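Local atomic coordinates of probable fimbrial chaperone YadV (Escherichia coli K-12, PDB entry 5GHU), a protein that probably acts as a periplasmic chaperone that folds and escorts pilin subunits during assembly of fimbriae, which could contribute to adhesion to various surfaces. Residues D2-S6 / V21-G27; G7-I11 / I209-G213; P52-P57 / T69-T75; A134-W140 / T157-F163. All coordinates share one frame; numbering follows the deposited sequence. Where two conformers were deposited one is given.

Contact 1 (D2-S6 / V21-G27); sequences DIVIS and VRLENKG
I5 and L23 lie side by side and point the same way, with I5 CG1 3.7 Å from L23 CD2, on the packed face of two antiparallel strands, 3-5 and 21-25. On that face V21 CG1 also meets I5 CG2 at 3.6 Å. Further along, the ethyl end of I3 crosses over N25, its CD1 3.6 Å from N25 CB; with I3 CG1 anti to the carbonyl carbon (chi1 -53°) and a second bend at chi2, the methyl is swung across to the neighbouring strand. V92 of strand 86-95 closes over I3, I5 and L23, so this face belongs to the core of the immunoglobulin-like N-terminal domain of a PapD-type chaperone, in which 3-5 is an outermost strand of the sheet. V4 and E24 form the hydrogen-bonded pair, V4 N to E24 O at 2.8 Å and E24 N to V4 O at 2.9 Å. The opposite face is looser and faces solvent. V4 CG2 meets K26 CG, but the lysine then bends away, while R22 and E24 turn to each other: R22 NE and NH1 both grip E24 OE2, the NE bond at 2.6 Å, from one side of the carboxylate plane. Beyond S6 a water bridges S6 O and R22 N. At the other end N25 OD1 accepts from G27 N at 2.9 Å, an Asx turn that brings G27 CA against the D2 carboxylate.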
loop_
_atom_site.group_PDB
_atom_site.type_symbol
_atom_site.label_atom_id
_atom_site.label_comp_id
_atom_site.label_asym_id
_atom_site.label_seq_id
_atom_site.Cartn_x
_atom_site.Cartn_y
_atom_site.Cartn_z
ATOM N N ASP A 2 4.404 17.680 9.546
ATOM C CA ASP A 2 5.749 18.226 9.349
ATOM C C ASP A 2 6.755 17.153 9.035
ATOM O O ASP A 2 7.734 17.378 8.331
ATOM C CB ASP A 2 6.216 18.970 10.586
ATOM C CG ASP A 2 5.636 20.346 10.683
ATOM O OD1 ASP A 2 5.151 20.860 9.660
ATOM O OD2 ASP A 2 5.671 20.911 11.787
ATOM N N ILE A 3 6.550 15.980 9.604
ATOM C CA ILE A 3 7.405 14.846 9.280
ATOM C C ILE A 3 6.994 14.209 7.971
ATOM O O ILE A 3 5.835 13.862 7.768
ATOM C CB ILE A 3 7.382 13.781 10.393
ATOM C CG1 ILE A 3 7.709 14.436 11.740
ATOM C CG2 ILE A 3 8.357 12.667 10.067
ATOM C CD1 ILE A 3 9.107 15.133 11.788
ATOM N N VAL A 4 7.959 14.082 7.079
ATOM C CA VAL A 4 7.778 13.470 5.772
ATOM C C VAL A 4 8.577 12.181 5.669
ATOM O O VAL A 4 9.750 12.139 6.034
ATOM C CB VAL A 4 8.201 14.446 4.660
ATOM C CG1 VAL A 4 8.075 13.786 3.302
ATOM C CG2 VAL A 4 7.337 15.693 4.746
ATOM N N ILE A 5 7.928 11.116 5.181
ATOM C CA ILE A 5 8.568 9.859 4.947
ATOM C C ILE A 5 9.070 9.827 3.509
ATOM O O ILE A 5 8.339 10.205 2.586
ATOM C CB ILE A 5 7.580 8.676 5.187
ATOM C CG1 ILE A 5 6.992 8.734 6.585
ATOM C CG2 ILE A 5 8.283 7.327 4.933
ATOM C CD1 ILE A 5 5.771 7.732 6.725
ATOM N N SER A 6 10.300 9.368 3.297
ATOM C CA SER A 6 10.833 9.259 1.926
ATOM C C SER A 6 10.271 7.996 1.305
ATOM O O SER A 6 10.592 6.898 1.716
ATOM C CB SER A 6 12.341 9.219 1.925
ATOM O OG SER A 6 12.856 10.457 2.438
ATOM N N VAL A 21 14.301 3.314 6.351
ATOM C CA VAL A 21 13.317 4.276 5.855
ATOM C C VAL A 21 13.730 5.629 6.394
ATOM O O VAL A 21 14.048 5.742 7.567
ATOM C CB VAL A 21 11.895 3.955 6.358
ATOM C CG1 VAL A 21 10.920 5.044 5.925
ATOM C CG2 VAL A 21 11.457 2.609 5.806
ATOM N N ARG A 22 13.670 6.660 5.566
ATOM C CA ARG A 22 14.114 7.978 6.021
ATOM C C ARG A 22 12.949 8.914 6.357
ATOM O O ARG A 22 11.959 8.987 5.614
ATOM C CB ARG A 22 14.983 8.601 4.933
ATOM C CG ARG A 22 15.500 9.975 5.263
ATOM C CD ARG A 22 16.545 9.937 6.373
ATOM N NE ARG A 22 17.036 11.292 6.630
ATOM C CZ ARG A 22 18.135 11.569 7.338
ATOM N NH1 ARG A 22 18.522 12.830 7.534
ATOM N NH2 ARG A 22 18.827 10.569 7.886
ATOM N N LEU A 23 13.076 9.577 7.501
ATOM C CA LEU A 23 12.176 10.652 7.939
ATOM C C LEU A 23 12.891 12.005 7.845
ATOM O O LEU A 23 14.093 12.130 8.187
ATOM C CB LEU A 23 11.742 10.428 9.377
ATOM C CG LEU A 23 11.188 9.025 9.647
ATOM C CD1 LEU A 23 10.801 8.952 11.124
ATOM C CD2 LEU A 23 9.969 8.693 8.734
ATOM N N GLU A 24 12.132 13.043 7.488
ATOM C CA GLU A 24 12.649 14.414 7.497
ATOM C C GLU A 24 11.636 15.317 8.161
ATOM O O GLU A 24 10.448 15.196 7.893
ATOM C CB GLU A 24 12.898 14.925 6.096
ATOM C CG GLU A 24 13.968 14.143 5.347
ATOM C CD GLU A 24 15.388 14.483 5.853
ATOM O OE1 GLU A 24 15.588 15.589 6.387
ATOM O OE2 GLU A 24 16.287 13.630 5.717
ATOM N N ASN A 25 12.115 16.234 8.983
ATOM C CA ASN A 25 11.267 17.254 9.601
ATOM C C ASN A 25 11.323 18.516 8.754
ATOM O O ASN A 25 12.295 19.263 8.807
ATOM C CB ASN A 25 11.714 17.518 11.034
ATOM C CG ASN A 25 10.815 18.517 11.757
ATOM O OD1 ASN A 25 9.922 19.115 11.144
ATOM N ND2 ASN A 25 11.072 18.727 13.052
ATOM N N LYS A 26 10.292 18.737 7.949
ATOM C CA LYS A 26 10.230 19.895 7.058
ATOM C C LYS A 26 9.736 21.143 7.780
ATOM O O LYS A 26 9.696 22.215 7.184
ATOM C CB LYS A 26 9.308 19.619 5.865
ATOM C CG LYS A 26 9.674 18.391 5.031
ATOM C CD LYS A 26 11.025 18.539 4.335
ATOM C CE LYS A 26 10.987 19.627 3.260
ATOM N NZ LYS A 26 12.315 19.896 2.622
ATOM N N GLY A 27 9.348 21.003 9.054
ATOM C CA GLY A 27 8.736 22.085 9.815
ATOM C C GLY A 27 9.749 23.009 10.461
ATOM O O GLY A 27 10.950 22.849 10.252
HETATM O O HOH W 1 12.875 6.021 2.884
#

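Contact 2 (G7-I11 / I209-G213); sequences GTRVI and INDFG
R9 and I11 of the N-terminal domain meet the 209-213 turn of the C-terminal domain in a small, partly water-mediated surface contact in the cleft between the two domains. The turn, type I from N210 to G213, links strands 203-209 and 215-221, while I11 lies on an outermost strand of the N-terminal sheet, with R9 near its start. In one of two deposited conformers of R9, I209 CG2 sits over the centre of one face of the guanidinium, 3.5 Å above its plane. There R9 CG lies between its backbone N and carbonyl carbon (chi1 67°), and further bends fold the chain so that CD passes near N210 O. I11 crosses D211 at about a right angle, its CD1 3.5 Å from D211 OD1. A smaller alanine at I11 would probably open a gap beside the D211 carboxylate and strip it of this aliphatic neighbour, though R123, on the strand next to I11, would still hold OD1 in a salt bridge. Waters span the rest: one donates to R9 O and to D211 O, the latter at 2.9 Å, and another joins T8 OG1 to G213 O. With no clear direct hydrogen bond between the segments, water and packing carry this contact, and the R123 salt bridge is the charged link beside it.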
loop_
_atom_site.group_PDB
_atom_site.type_symbol
_atom_site.label_atom_id
_atom_site.label_comp_id
_atom_site.label_asym_id
_atom_site.label_seq_id
_atom_site.Cartn_x
_atom_site.Cartn_y
_atom_site.Cartn_z
ATOM N N GLY A 7 9.374 8.152 0.345
ATOM C CA GLY A 7 8.793 6.976 -0.275
ATOM C C GLY A 7 7.357 6.776 0.154
ATOM O O GLY A 7 6.987 7.150 1.272
ATOM N N THR A 8 6.546 6.192 -0.723
ATOM C CA THR A 8 5.153 5.989 -0.392
ATOM C C THR A 8 4.869 4.541 -0.023
ATOM O O THR A 8 3.751 4.225 0.393
ATOM C CB THR A 8 4.221 6.392 -1.537
ATOM O OG1 THR A 8 4.517 5.593 -2.691
ATOM C CG2 THR A 8 4.371 7.866 -1.845
ATOM N N ARG A 9 5.880 3.649 -0.172
ATOM C CA ARG A 9 5.780 2.298 0.359
ATOM C C ARG A 9 7.190 1.802 0.605
ATOM O O ARG A 9 8.162 2.431 0.137
ATOM C CB ARG A 9 5.008 1.328 -0.582
ATOM C CG ARG A 9 5.764 1.032 -1.943
ATOM C CD ARG A 9 4.967 1.434 -3.245
ATOM N NE ARG A 9 3.517 1.213 -3.183
ATOM C CZ ARG A 9 2.749 0.211 -3.642
ATOM N NH1 ARG A 9 1.455 0.442 -3.401
ATOM N NH2 ARG A 9 3.159 -0.879 -4.390
ATOM N N VAL A 10 7.301 0.705 1.347
ATOM C CA VAL A 10 8.620 0.091 1.641
ATOM C C VAL A 10 8.568 -1.355 1.157
ATOM O O VAL A 10 7.622 -2.076 1.465
ATOM C CB VAL A 10 8.911 0.092 3.165
ATOM C CG1 VAL A 10 10.335 -0.479 3.426
ATOM C CG2 VAL A 10 8.780 1.477 3.741
ATOM N N ILE A 11 9.582 -1.800 0.396
ATOM C CA ILE A 11 9.674 -3.201 0.025
ATOM C C ILE A 11 10.723 -3.845 0.922
ATOM O O ILE A 11 11.869 -3.339 1.007
ATOM C CB ILE A 11 10.085 -3.373 -1.459
ATOM C CG1 ILE A 11 9.130 -2.591 -2.380
ATOM C CG2 ILE A 11 10.184 -4.851 -1.805
ATOM C CD1 ILE A 11 7.598 -2.943 -2.247
ATOM N N ILE A 209 0.074 0.636 -8.731
ATOM C CA ILE A 209 1.247 1.330 -8.174
ATOM C C ILE A 209 2.400 0.361 -8.088
ATOM O O ILE A 209 2.251 -0.739 -7.583
ATOM C CB ILE A 209 0.957 1.875 -6.754
ATOM C CG1 ILE A 209 -0.277 2.782 -6.861
ATOM C CG2 ILE A 209 2.201 2.682 -6.264
ATOM C CD1 ILE A 209 -0.823 3.158 -5.476
ATOM N N ASN A 210 3.538 0.766 -8.652
ATOM C CA ASN A 210 4.685 -0.121 -8.609
ATOM C C ASN A 210 5.524 0.046 -7.343
ATOM O O ASN A 210 5.175 0.778 -6.411
ATOM C CB ASN A 210 5.535 0.025 -9.886
ATOM C CG ASN A 210 6.298 1.342 -9.935
ATOM O OD1 ASN A 210 6.600 1.930 -8.927
ATOM N ND2 ASN A 210 6.569 1.835 -11.166
ATOM N N ASP A 211 6.613 -0.723 -7.247
ATOM C CA ASP A 211 7.405 -0.728 -6.003
ATOM C C ASP A 211 7.963 0.622 -5.607
ATOM O O ASP A 211 8.349 0.844 -4.437
ATOM C CB ASP A 211 8.617 -1.662 -6.116
ATOM C CG ASP A 211 8.264 -3.151 -6.086
ATOM O OD1 ASP A 211 7.143 -3.518 -5.673
ATOM O OD2 ASP A 211 9.175 -3.965 -6.399
ATOM N N PHE A 212 8.051 1.502 -6.591
ATOM C CA PHE A 212 8.747 2.777 -6.466
ATOM C C PHE A 212 7.727 3.877 -6.389
ATOM O O PHE A 212 8.103 5.076 -6.405
ATOM C CB PHE A 212 9.736 2.948 -7.670
ATOM C CG PHE A 212 10.510 1.680 -7.962
ATOM C CD1 PHE A 212 11.574 1.314 -7.166
ATOM C CD2 PHE A 212 10.094 0.792 -8.957
ATOM C CE1 PHE A 212 12.251 0.099 -7.404
ATOM C CE2 PHE A 212 10.762 -0.439 -9.166
ATOM C CZ PHE A 212 11.819 -0.768 -8.386
ATOM N N GLY A 213 6.446 3.496 -6.348
ATOM C CA GLY A 213 5.360 4.467 -6.229
ATOM C C GLY A 213 4.858 5.008 -7.540
ATOM O O GLY A 213 3.909 5.835 -7.512
HETATM O O HOH W 2 7.469 5.562 -3.215
HETATM O O HOH W 3 2.807 6.587 -5.015
HETATM O O HOH W 4 8.625 3.275 -2.882
#

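Contact 3 (P52-P57 / T69-T75); sequences PFTATP and TIKLMYT
P52 opens the pairing of strands 53-56 and 69-74, an antiparallel hairpin in the N-terminal domain, by setting its ring against Y74: P52 CG lies 3.6 Å from Y74 CE1. Its carbonyl O accepts from T75 N at 2.7 Å, the donor standing above the carbonyl plane. Next, F53 turns inward and meets Y74 at a slant, ring centroids 5.5 Å apart and planes at 58°, with Y74 CD1 over the rim of one F53 face. Y74 CG is anti to its backbone N (chi1 177°), which carries the phenol out past F53 and P52 to where its OH bonds to L80 N. F53 also forms edge-to-face pairs with Y12 and F88. T54 faces the other way and pairs with M73 through two backbone bonds, while T54 OG1 lies beside M73 CB. A55 returns to the inner face, where its methyl fits against L72 CD2 at 3.5 Å and, less closely, I70 CG2. T56 repeats the two-bond pairing with K71; K71 N to T56 O, 2.8 Å, is almost straight at 174°. One water joins T54 OG1 and K71 O and, in one of two deposited conformers of T56, its OG1. P57, behind a cis peptide bond, ends the run with its CD 3.8 Å from I70 CD1. The two faces thus differ in chemistry: F53, I70 and L72 pack into the core of the immunoglobulin-like domain, with A55 and Y74 at its margin, whereas the threonines, the lysine chain and the M73 thioether line the outer face, where water bridges the hydroxyls.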
loop_
_atom_site.group_PDB
_atom_site.type_symbol
_atom_site.label_atom_id
_atom_site.label_comp_id
_atom_site.label_asym_id
_atom_site.label_seq_id
_atom_site.Cartn_x
_atom_site.Cartn_y
_atom_site.Cartn_z
ATOM N N PRO A 52 6.316 -9.383 13.422
ATOM C CA PRO A 52 7.684 -9.864 13.634
ATOM C C PRO A 52 8.712 -8.865 13.098
ATOM O O PRO A 52 9.575 -9.235 12.321
ATOM C CB PRO A 52 7.730 -11.171 12.831
ATOM C CG PRO A 52 6.714 -10.940 11.674
ATOM C CD PRO A 52 5.619 -10.079 12.319
ATOM N N PHE A 53 8.594 -7.605 13.493
ATOM C CA PHE A 53 9.551 -6.578 13.070
ATOM C C PHE A 53 9.906 -5.686 14.259
ATOM O O PHE A 53 9.136 -5.564 15.201
ATOM C CB PHE A 53 8.990 -5.699 11.963
ATOM C CG PHE A 53 8.731 -6.419 10.662
ATOM C CD1 PHE A 53 7.516 -7.047 10.453
ATOM C CD2 PHE A 53 9.713 -6.477 9.664
ATOM C CE1 PHE A 53 7.256 -7.728 9.262
ATOM C CE2 PHE A 53 9.460 -7.150 8.463
ATOM C CZ PHE A 53 8.222 -7.761 8.270
ATOM N N THR A 54 11.069 -5.063 14.205
ATOM C CA THR A 54 11.380 -3.935 15.079
ATOM C C THR A 54 11.635 -2.701 14.191
ATOM O O THR A 54 11.956 -2.839 13.007
ATOM C CB THR A 54 12.598 -4.209 15.967
ATOM O OG1 THR A 54 13.726 -4.545 15.165
ATOM C CG2 THR A 54 12.325 -5.365 16.915
ATOM N N ALA A 55 11.435 -1.517 14.761
ATOM C CA ALA A 55 11.729 -0.247 14.082
ATOM C C ALA A 55 12.548 0.552 15.047
ATOM O O ALA A 55 12.077 0.854 16.164
ATOM C CB ALA A 55 10.446 0.482 13.718
ATOM N N THR A 56 13.776 0.889 14.665
ATOM C CA THR A 56 14.633 1.580 15.606
ATOM C C THR A 56 15.331 2.768 14.953
ATOM O O THR A 56 15.764 2.725 13.817
ATOM C CB THR A 56 15.657 0.630 16.213
ATOM O OG1 THR A 56 16.441 0.070 15.164
ATOM C CG2 THR A 56 14.946 -0.494 16.957
ATOM N N PRO A 57 15.384 3.873 15.689
ATOM C CA PRO A 57 14.876 4.059 17.052
ATOM C C PRO A 57 13.350 4.209 17.044
ATOM O O PRO A 57 12.780 4.868 16.175
ATOM C CB PRO A 57 15.578 5.351 17.499
ATOM C CG PRO A 57 15.803 6.099 16.230
ATOM C CD PRO A 57 16.060 5.081 15.179
ATOM N N THR A 69 17.090 8.349 10.074
ATOM C CA THR A 69 16.852 7.071 9.423
ATOM C C THR A 69 16.324 6.053 10.425
ATOM O O THR A 69 16.873 5.907 11.510
ATOM C CB THR A 69 18.122 6.551 8.784
ATOM O OG1 THR A 69 18.499 7.486 7.783
ATOM C CG2 THR A 69 17.861 5.209 8.093
ATOM N N ILE A 70 15.253 5.338 10.030
ATOM C CA ILE A 70 14.670 4.302 10.882
ATOM C C ILE A 70 15.052 2.954 10.288
ATOM O O ILE A 70 14.832 2.713 9.121
ATOM C CB ILE A 70 13.138 4.418 10.959
ATOM C CG1 ILE A 70 12.748 5.826 11.431
ATOM C CG2 ILE A 70 12.525 3.324 11.867
ATOM C CD1 ILE A 70 13.244 6.241 12.847
ATOM N N LYS A 71 15.571 2.061 11.108
ATOM C CA LYS A 71 15.950 0.749 10.620
ATOM C C LYS A 71 14.810 -0.227 10.925
ATOM O O LYS A 71 14.374 -0.370 12.084
ATOM C CB LYS A 71 17.276 0.303 11.284
ATOM C CG LYS A 71 17.609 -1.179 11.074
ATOM C CD LYS A 71 18.943 -1.545 11.696
ATOM C CE LYS A 71 20.095 -0.978 10.881
ATOM N NZ LYS A 71 21.426 -1.436 11.390
ATOM N N LEU A 72 14.312 -0.897 9.894
ATOM C CA LEU A 72 13.232 -1.865 10.076
ATOM C C LEU A 72 13.841 -3.240 9.975
ATOM O O LEU A 72 14.607 -3.516 9.052
ATOM C CB LEU A 72 12.140 -1.691 9.030
ATOM C CG LEU A 72 11.592 -0.280 8.921
ATOM C CD1 LEU A 72 10.620 -0.238 7.696
ATOM C CD2 LEU A 72 10.919 0.179 10.242
ATOM N N MET A 73 13.523 -4.104 10.924
ATOM C CA MET A 73 14.208 -5.384 10.992
ATOM C C MET A 73 13.243 -6.541 11.263
ATOM O O MET A 73 12.508 -6.516 12.244
ATOM C CB MET A 73 15.281 -5.342 12.064
ATOM C CG MET A 73 16.102 -6.567 12.035
ATOM S SD MET A 73 17.510 -6.505 13.160
ATOM C CE MET A 73 18.423 -5.074 12.638
ATOM N N TYR A 74 13.228 -7.545 10.389
ATOM C CA TYR A 74 12.405 -8.748 10.584
ATOM C C TYR A 74 13.004 -9.617 11.692
ATOM O O TYR A 74 14.199 -9.829 11.742
ATOM C CB TYR A 74 12.290 -9.534 9.272
ATOM C CG TYR A 74 11.526 -10.855 9.322
ATOM C CD1 TYR A 74 10.160 -10.887 9.570
ATOM C CD2 TYR A 74 12.177 -12.065 9.067
ATOM C CE1 TYR A 74 9.459 -12.107 9.606
ATOM C CE2 TYR A 74 11.492 -13.285 9.092
ATOM C CZ TYR A 74 10.130 -13.301 9.345
ATOM O OH TYR A 74 9.451 -14.512 9.368
ATOM N N THR A 75 12.155 -10.106 12.573
ATOM C CA THR A 75 12.637 -10.833 13.742
ATOM C C THR A 75 12.277 -12.305 13.648
ATOM O O THR A 75 12.799 -13.114 14.404
ATOM C CB THR A 75 12.052 -10.262 15.031
ATOM O OG1 THR A 75 10.632 -10.482 15.040
ATOM C CG2 THR A 75 12.363 -8.774 15.169
HETATM O O HOH W 5 15.019 -2.345 13.980
HETATM O O HOH W 6 18.600 3.915 12.434
#

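Contact 4 (A134-W140 / T157-F163); sequences APLALKW and TPYYVSF
The F163 ring carries V161 CG1, from its own segment, over one face, 3.6 Å above the plane and offset toward the rim, and takes L138 CD1 at its edge, near the ring plane, 3.5 Å from F163 CZ. W140 comes from the opposite direction and meets the same end of F163 at a slant, W140 CH2 lying 4.1 Å from F163 CZ. F206 touches both rings, edge-to-face with F163, so the cluster belongs to the core between the two sheets of the C-terminal domain. L138 and V161 approach tip to tip, and V161 CG1 also meets P135 CG at 3.8 Å. Because V161 CG1 is anti to its backbone N (chi1 176°), the two methyls divide the packing: CG1 mainly on L138 and P135, CG2 3.7 Å from A134 CB. The short, weakly bonded helix 134-137 rests on segment 157-163. At its far end T157 CG2 touches A137 CB at 3.6 Å, and T157 OG1 accepts from Y159 N at 3.1 Å, closing an ST turn, with N155 OD1 as a further partner. A valine at T157 would keep the methyl packing but would probably leave Y159 N and N155 OD1 without this partner and the turn less firmly held. Apolar groups make nearly the whole joint, and T157 OG1 bonds within its own turn and to N155, so shape fit rather than bonding holds helix to loop.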
loop_
_atom_site.group_PDB
_atom_site.type_symbol
_atom_site.label_atom_id
_atom_site.label_comp_id
_atom_site.label_asym_id
_atom_site.label_seq_id
_atom_site.Cartn_x
_atom_site.Cartn_y
_atom_site.Cartn_z
ATOM N N ALA A 134 1.766 -8.008 -12.010
ATOM C CA ALA A 134 0.615 -8.594 -11.367
ATOM C C ALA A 134 -0.688 -7.832 -11.722
ATOM O O ALA A 134 -1.706 -8.465 -11.838
ATOM C CB ALA A 134 0.830 -8.628 -9.831
ATOM N N PRO A 135 -0.626 -6.503 -11.892
ATOM C CA PRO A 135 -1.906 -5.839 -12.239
ATOM C C PRO A 135 -2.458 -6.374 -13.547
ATOM O O PRO A 135 -3.703 -6.485 -13.691
ATOM C CB PRO A 135 -1.525 -4.353 -12.357
ATOM C CG PRO A 135 -0.359 -4.214 -11.354
ATOM C CD PRO A 135 0.440 -5.531 -11.551
ATOM N N LEU A 136 -1.601 -6.656 -14.550
ATOM C CA LEU A 136 -2.054 -7.220 -15.825
ATOM C C LEU A 136 -2.694 -8.588 -15.650
ATOM O O LEU A 136 -3.515 -9.016 -16.449
ATOM C CB LEU A 136 -0.850 -7.317 -16.814
ATOM C CG LEU A 136 -1.028 -8.195 -18.067
ATOM C CD1 LEU A 136 -2.183 -7.676 -18.993
ATOM C CD2 LEU A 136 0.300 -8.302 -18.898
ATOM N N ALA A 137 -2.233 -9.336 -14.620
ATOM C CA ALA A 137 -2.758 -10.671 -14.379
ATOM C C ALA A 137 -4.110 -10.716 -13.710
ATOM O O ALA A 137 -4.765 -11.761 -13.741
ATOM C CB ALA A 137 -1.766 -11.465 -13.528
ATOM N N LEU A 138 -4.530 -9.602 -13.140
ATOM C CA LEU A 138 -5.883 -9.560 -12.504
ATOM C C LEU A 138 -6.970 -9.875 -13.504
ATOM O O LEU A 138 -6.921 -9.444 -14.694
ATOM C CB LEU A 138 -6.173 -8.192 -11.870
ATOM C CG LEU A 138 -5.137 -7.740 -10.816
ATOM C CD1 LEU A 138 -5.517 -6.311 -10.284
ATOM C CD2 LEU A 138 -5.100 -8.767 -9.629
ATOM N N LYS A 139 -7.969 -10.632 -13.026
ATOM C CA LYS A 139 -9.156 -10.884 -13.845
ATOM C C LYS A 139 -10.337 -10.125 -13.280
ATOM O O LYS A 139 -10.595 -10.136 -12.073
ATOM C CB LYS A 139 -9.476 -12.391 -13.883
ATOM C CG LYS A 139 -8.291 -13.221 -14.378
ATOM C CD LYS A 139 -7.954 -12.767 -15.768
ATOM C CE LYS A 139 -6.932 -13.672 -16.437
ATOM N NZ LYS A 139 -6.213 -12.954 -17.550
ATOM N N TRP A 140 -11.075 -9.494 -14.182
ATOM C CA TRP A 140 -12.195 -8.649 -13.793
ATOM C C TRP A 140 -13.523 -9.167 -14.274
ATOM O O TRP A 140 -13.658 -9.650 -15.407
ATOM C CB TRP A 140 -11.998 -7.246 -14.418
ATOM C CG TRP A 140 -10.705 -6.568 -14.022
ATOM C CD1 TRP A 140 -9.418 -6.846 -14.500
ATOM C CD2 TRP A 140 -10.553 -5.509 -13.071
ATOM N NE1 TRP A 140 -8.529 -6.013 -13.889
ATOM C CE2 TRP A 140 -9.174 -5.180 -13.022
ATOM C CE3 TRP A 140 -11.476 -4.765 -12.285
ATOM C CZ2 TRP A 140 -8.672 -4.219 -12.177
ATOM C CZ3 TRP A 140 -10.968 -3.766 -11.436
ATOM C CH2 TRP A 140 -9.587 -3.482 -11.404
ATOM N N THR A 157 -1.917 -14.083 -8.474
ATOM C CA THR A 157 -0.440 -13.966 -8.293
ATOM C C THR A 157 -0.078 -13.986 -6.793
ATOM O O THR A 157 -0.932 -13.710 -5.900
ATOM C CB THR A 157 0.155 -12.663 -8.889
ATOM O OG1 THR A 157 -0.086 -11.565 -8.006
ATOM C CG2 THR A 157 -0.443 -12.350 -10.252
ATOM N N PRO A 158 1.212 -14.136 -6.501
ATOM C CA PRO A 158 1.674 -13.997 -5.093
ATOM C C PRO A 158 1.967 -12.599 -4.616
ATOM O O PRO A 158 2.496 -12.432 -3.526
ATOM C CB PRO A 158 2.982 -14.824 -5.073
ATOM C CG PRO A 158 3.490 -14.692 -6.544
ATOM C CD PRO A 158 2.220 -14.740 -7.405
ATOM N N TYR A 159 1.570 -11.588 -5.399
ATOM C CA TYR A 159 1.827 -10.193 -5.083
ATOM C C TYR A 159 0.555 -9.413 -4.794
ATOM O O TYR A 159 -0.490 -9.663 -5.418
ATOM C CB TYR A 159 2.528 -9.484 -6.269
ATOM C CG TYR A 159 3.810 -10.153 -6.688
ATOM C CD1 TYR A 159 4.946 -9.992 -5.892
ATOM C CD2 TYR A 159 3.879 -10.922 -7.858
ATOM C CE1 TYR A 159 6.170 -10.591 -6.278
ATOM C CE2 TYR A 159 5.126 -11.506 -8.276
ATOM C CZ TYR A 159 6.237 -11.315 -7.458
ATOM O OH TYR A 159 7.480 -11.892 -7.755
ATOM N N TYR A 160 0.647 -8.497 -3.849
ATOM C CA TYR A 160 -0.412 -7.488 -3.751
ATOM C C TYR A 160 -0.464 -6.667 -5.020
ATOM O O TYR A 160 0.581 -6.372 -5.660
ATOM C CB TYR A 160 -0.181 -6.516 -2.562
ATOM C CG TYR A 160 -0.385 -7.169 -1.242
ATOM C CD1 TYR A 160 0.602 -7.950 -0.647
ATOM C CD2 TYR A 160 -1.607 -7.091 -0.636
ATOM C CE1 TYR A 160 0.373 -8.586 0.567
ATOM C CE2 TYR A 160 -1.840 -7.758 0.616
ATOM C CZ TYR A 160 -0.819 -8.479 1.176
ATOM O OH TYR A 160 -1.072 -9.142 2.370
ATOM N N VAL A 161 -1.688 -6.220 -5.334
ATOM C CA VAL A 161 -1.854 -5.121 -6.301
ATOM C C VAL A 161 -2.550 -3.965 -5.618
ATOM O O VAL A 161 -3.575 -4.134 -4.947
ATOM C CB VAL A 161 -2.650 -5.531 -7.562
ATOM C CG1 VAL A 161 -2.876 -4.295 -8.488
ATOM C CG2 VAL A 161 -1.879 -6.615 -8.356
ATOM N N SER A 162 -1.949 -2.761 -5.780
ATOM C CA SER A 162 -2.457 -1.518 -5.163
ATOM C C SER A 162 -2.774 -0.546 -6.291
ATOM O O SER A 162 -2.075 -0.558 -7.307
ATOM C CB SER A 162 -1.380 -0.875 -4.280
ATOM O OG SER A 162 -1.025 -1.735 -3.164
ATOM N N PHE A 163 -3.784 0.295 -6.093
ATOM C CA PHE A 163 -4.171 1.239 -7.163
ATOM C C PHE A 163 -4.185 2.681 -6.700
ATOM O O PHE A 163 -4.539 2.988 -5.545
ATOM C CB PHE A 163 -5.612 0.943 -7.656
ATOM C CG PHE A 163 -5.839 -0.482 -8.134
ATOM C CD1 PHE A 163 -6.235 -1.454 -7.237
ATOM C CD2 PHE A 163 -5.616 -0.823 -9.448
ATOM C CE1 PHE A 163 -6.442 -2.803 -7.668
ATOM C CE2 PHE A 163 -5.868 -2.123 -9.933
ATOM C CZ PHE A 163 -6.296 -3.128 -9.023
#

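Overall arrangement
Contacts 1 and 3 stand in one sheet of the N-terminal domain, their centres about 17 Å apart, and join directly where strands 19-25 and 67-74 run side by side: V21 O lies 2.8 Å from I70 N, and V21 CG2 packs on L72 CD1. Contact 2 continues from contact 1 along the chain, its V10 CG2 3.6 Å from V21 CG2, and crosses to the C-terminal domain. There it abuts contact 4, I209 N lying 2.8 Å from S162 O. Contacts 1 and 4, about 30 Å apart between centres, lie on opposite sides of the chain's centre, with contact 2 bridging the two domains between them. A triethylene glycol, probably from crystallisation, lies about 5 Å from the N210 side chain.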